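PDB 3LYU: putative hydrogenase from Pyrococcus furiosus, which probably takes part in electron transfer as a flavin- and [2Fe-2S]-binding oxidoreductase, of which this chain is one alpha-beta domain. Local coordinates for residues Glu16-Ile21 against Trp108-Met113. Sequence-based numbering, arbitrary orientation.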
loop_
_atom_site.group_PDB
_atom_site.type_symbol
_atom_site.label_atom_id
_atom_site.label_comp_id
_atom_site.label_asym_id
_atom_site.label_seq_id
_atom_site.Cartn_x
_atom_site.Cartn_y
_atom_site.Cartn_z
ATOM N N GLU B 16 -12.743 -11.498 9.667
ATOM C CA GLU B 16 -14.186 -11.551 9.431
ATOM C C GLU B 16 -14.672 -12.965 9.227
ATOM O O GLU B 16 -13.878 -13.900 9.129
ATOM C CB GLU B 16 -14.558 -10.751 8.185
ATOM C CG GLU B 16 -14.032 -9.336 8.169
ATOM C CD GLU B 16 -14.536 -8.546 6.989
ATOM O OE1 GLU B 16 -14.499 -9.075 5.849
ATOM O OE2 GLU B 16 -14.960 -7.395 7.209
ATOM N N LYS B 17 -15.987 -13.120 9.160
ATOM C CA LYS B 17 -16.566 -14.425 8.921
ATOM C C LYS B 17 -16.793 -14.513 7.427
ATOM O O LYS B 17 -17.728 -13.905 6.899
ATOM C CB LYS B 17 -17.904 -14.585 9.646
ATOM C CG LYS B 17 -17.796 -14.721 11.151
ATOM C CD LYS B 17 -19.108 -15.226 11.728
ATOM C CE LYS B 17 -19.059 -15.294 13.245
ATOM N NZ LYS B 17 -20.318 -15.859 13.829
ATOM N N PHE B 18 -15.920 -15.238 6.738
ATOM C CA PHE B 18 -16.057 -15.409 5.297
ATOM C C PHE B 18 -16.838 -16.696 5.062
ATOM O O PHE B 18 -17.393 -16.917 3.983
ATOM C CB PHE B 18 -14.681 -15.496 4.622
ATOM C CG PHE B 18 -13.812 -14.282 4.841
ATOM C CD1 PHE B 18 -13.080 -14.137 6.018
ATOM C CD2 PHE B 18 -13.719 -13.287 3.867
ATOM C CE1 PHE B 18 -12.263 -13.020 6.227
ATOM C CE2 PHE B 18 -12.908 -12.165 4.065
ATOM C CZ PHE B 18 -12.175 -12.031 5.251
ATOM N N GLY B 19 -16.886 -17.529 6.095
ATOM C CA GLY B 19 -17.594 -18.781 6.002
ATOM C C GLY B 19 -16.621 -19.929 6.026
ATOM O O GLY B 19 -15.963 -20.148 7.037
ATOM N N LYS B 20 -16.531 -20.657 4.914
ATOM C CA LYS B 20 -15.636 -21.800 4.806
ATOM C C LYS B 20 -14.350 -21.362 4.124
ATOM O O LYS B 20 -14.366 -20.931 2.976
ATOM C CB LYS B 20 -16.306 -22.922 4.019
ATOM C CG LYS B 20 -15.545 -24.234 4.093
ATOM C CD LYS B 20 -16.328 -25.377 3.483
ATOM C CE LYS B 20 -15.586 -26.692 3.630
ATOM N NZ LYS B 20 -16.366 -27.819 3.049
ATOM N N ILE B 21 -13.236 -21.485 4.843
ATOM C CA ILE B 21 -11.945 -21.047 4.332
ATOM C C ILE B 21 -10.925 -22.166 4.120
ATOM O O ILE B 21 -10.778 -23.062 4.943
ATOM C CB ILE B 21 -11.305 -19.977 5.282
ATOM C CG1 ILE B 21 -12.300 -18.836 5.540
ATOM C CG2 ILE B 21 -10.009 -19.428 4.659
ATOM C CD1 ILE B 21 -11.882 -17.879 6.629
ATOM N N TRP B 108 -16.234 -23.544 -1.355
ATOM C CA TRP B 108 -15.556 -22.664 -0.420
ATOM C C TRP B 108 -15.946 -21.217 -0.611
ATOM O O TRP B 108 -16.400 -20.821 -1.681
ATOM C CB TRP B 108 -14.042 -22.807 -0.588
ATOM C CG TRP B 108 -13.588 -24.226 -0.546
ATOM C CD1 TRP B 108 -13.702 -25.157 -1.539
ATOM C CD2 TRP B 108 -13.028 -24.904 0.577
ATOM N NE1 TRP B 108 -13.251 -26.374 -1.101
ATOM C CE2 TRP B 108 -12.834 -26.248 0.197
ATOM C CE3 TRP B 108 -12.672 -24.504 1.874
ATOM C CZ2 TRP B 108 -12.302 -27.198 1.065
ATOM C CZ3 TRP B 108 -12.144 -25.448 2.738
ATOM C CH2 TRP B 108 -11.965 -26.784 2.328
ATOM N N ASP B 109 -15.750 -20.429 0.442
ATOM C CA ASP B 109 -16.064 -19.010 0.413
ATOM C C ASP B 109 -14.807 -18.192 0.168
ATOM O O ASP B 109 -14.869 -17.088 -0.371
ATOM C CB ASP B 109 -16.699 -18.593 1.738
ATOM C CG ASP B 109 -18.095 -19.154 1.911
ATOM O OD1 ASP B 109 -19.007 -18.718 1.168
ATOM O OD2 ASP B 109 -18.278 -20.034 2.781
ATOM N N LEU B 110 -13.665 -18.742 0.562
ATOM C CA LEU B 110 -12.398 -18.052 0.389
ATOM C C LEU B 110 -11.207 -19.002 0.398
ATOM O O LEU B 110 -11.254 -20.081 0.989
ATOM C CB LEU B 110 -12.203 -17.010 1.500
ATOM C CG LEU B 110 -10.800 -16.389 1.568
ATOM C CD1 LEU B 110 -10.600 -15.447 0.396
ATOM C CD2 LEU B 110 -10.611 -15.651 2.871
ATOM N N VAL B 111 -10.144 -18.589 -0.280
ATOM C CA VAL B 111 -8.908 -19.351 -0.305
ATOM C C VAL B 111 -7.772 -18.376 -0.003
ATOM O O VAL B 111 -7.716 -17.279 -0.552
ATOM C CB VAL B 111 -8.664 -20.049 -1.668
ATOM C CG1 VAL B 111 -8.728 -19.046 -2.785
ATOM C CG2 VAL B 111 -7.310 -20.749 -1.661
ATOM N N PHE B 112 -6.899 -18.773 0.913
ATOM C CA PHE B 112 -5.764 -17.956 1.295
ATOM C C PHE B 112 -4.522 -18.821 1.268
ATOM O O PHE B 112 -4.528 -19.939 1.762
ATOM C CB PHE B 112 -5.982 -17.377 2.685
ATOM C CG PHE B 112 -4.739 -16.817 3.315
ATOM C CD1 PHE B 112 -4.045 -17.547 4.284
ATOM C CD2 PHE B 112 -4.276 -15.551 2.972
ATOM C CE1 PHE B 112 -2.916 -17.022 4.908
ATOM C CE2 PHE B 112 -3.142 -15.012 3.590
ATOM C CZ PHE B 112 -2.465 -15.751 4.560
HETATM N N MSE B 113 -3.452 -18.306 0.681
HETATM C CA MSE B 113 -2.233 -19.074 0.607
HETATM C C MSE B 113 -0.953 -18.304 0.869
HETATM O O MSE B 113 -0.840 -17.109 0.576
HETATM C CB MSE B 113 -2.110 -19.735 -0.755
HETATM C CG MSE B 113 -0.973 -20.715 -0.782
HETATM SE SE MSE B 113 -0.502 -21.305 -2.510
HETATM C CE MSE B 113 1.418 -21.321 -2.322
#
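Lys20 O is gripped by two backbone amides of the facing segment: Asp109 N gives the stronger bond, at 2.9 Å, and Leu110 N adds a weak one at 3.3 Å. The same Lys20 offers its own N to the Asp109 carboxylate, a nearly straight bond (174°) of 2.8 Å that meets the anti lone pair of OD2. Asp109 CG stands anti to its own carbonyl carbon (chi1 -70°), bringing OD2 to Lys20 N. Gly19, with a positive phi, passes close to Asp109 OD2, where a beta carbon has no room.

Beyond its backbone, the extended Lys20 chain, with CG anti to the N (chi1 -169°), runs over one face of the Trp108 indole. Its CE sits 3.9 Å from the centroid of the six-membered ring in a CH-pi contact, and NZ follows over the same face as a cation-pi partner at 4.6 Å, while also forming a salt bridge with Glu106. The indole edge meets the backbone of Ile21, CZ3 lying 3.5 Å from Ile21 O, and NE1 is hydrogen-bonded to Leu102 O. An alanine in place of Trp108 would probably leave the Lys20 chain without its aromatic bed and Leu102 O without this N-H. Across from Phe18, Leu110 CD2 lies over one ring face, 4.1 Å from the centroid, and Leu9 of a second subunit also packs on Phe18. Ile21 pairs in parallel with Leu110, their side chains sharing a face of the sheet. Residues 16-21 and 108-113 thus hold the first residues of the neighbouring strands 20-26 and 110-114, in the interior of a five-stranded parallel sheet of order 3-2-1-4-5, as in the nucleotide-binding domain of ferredoxin reductase-like proteins.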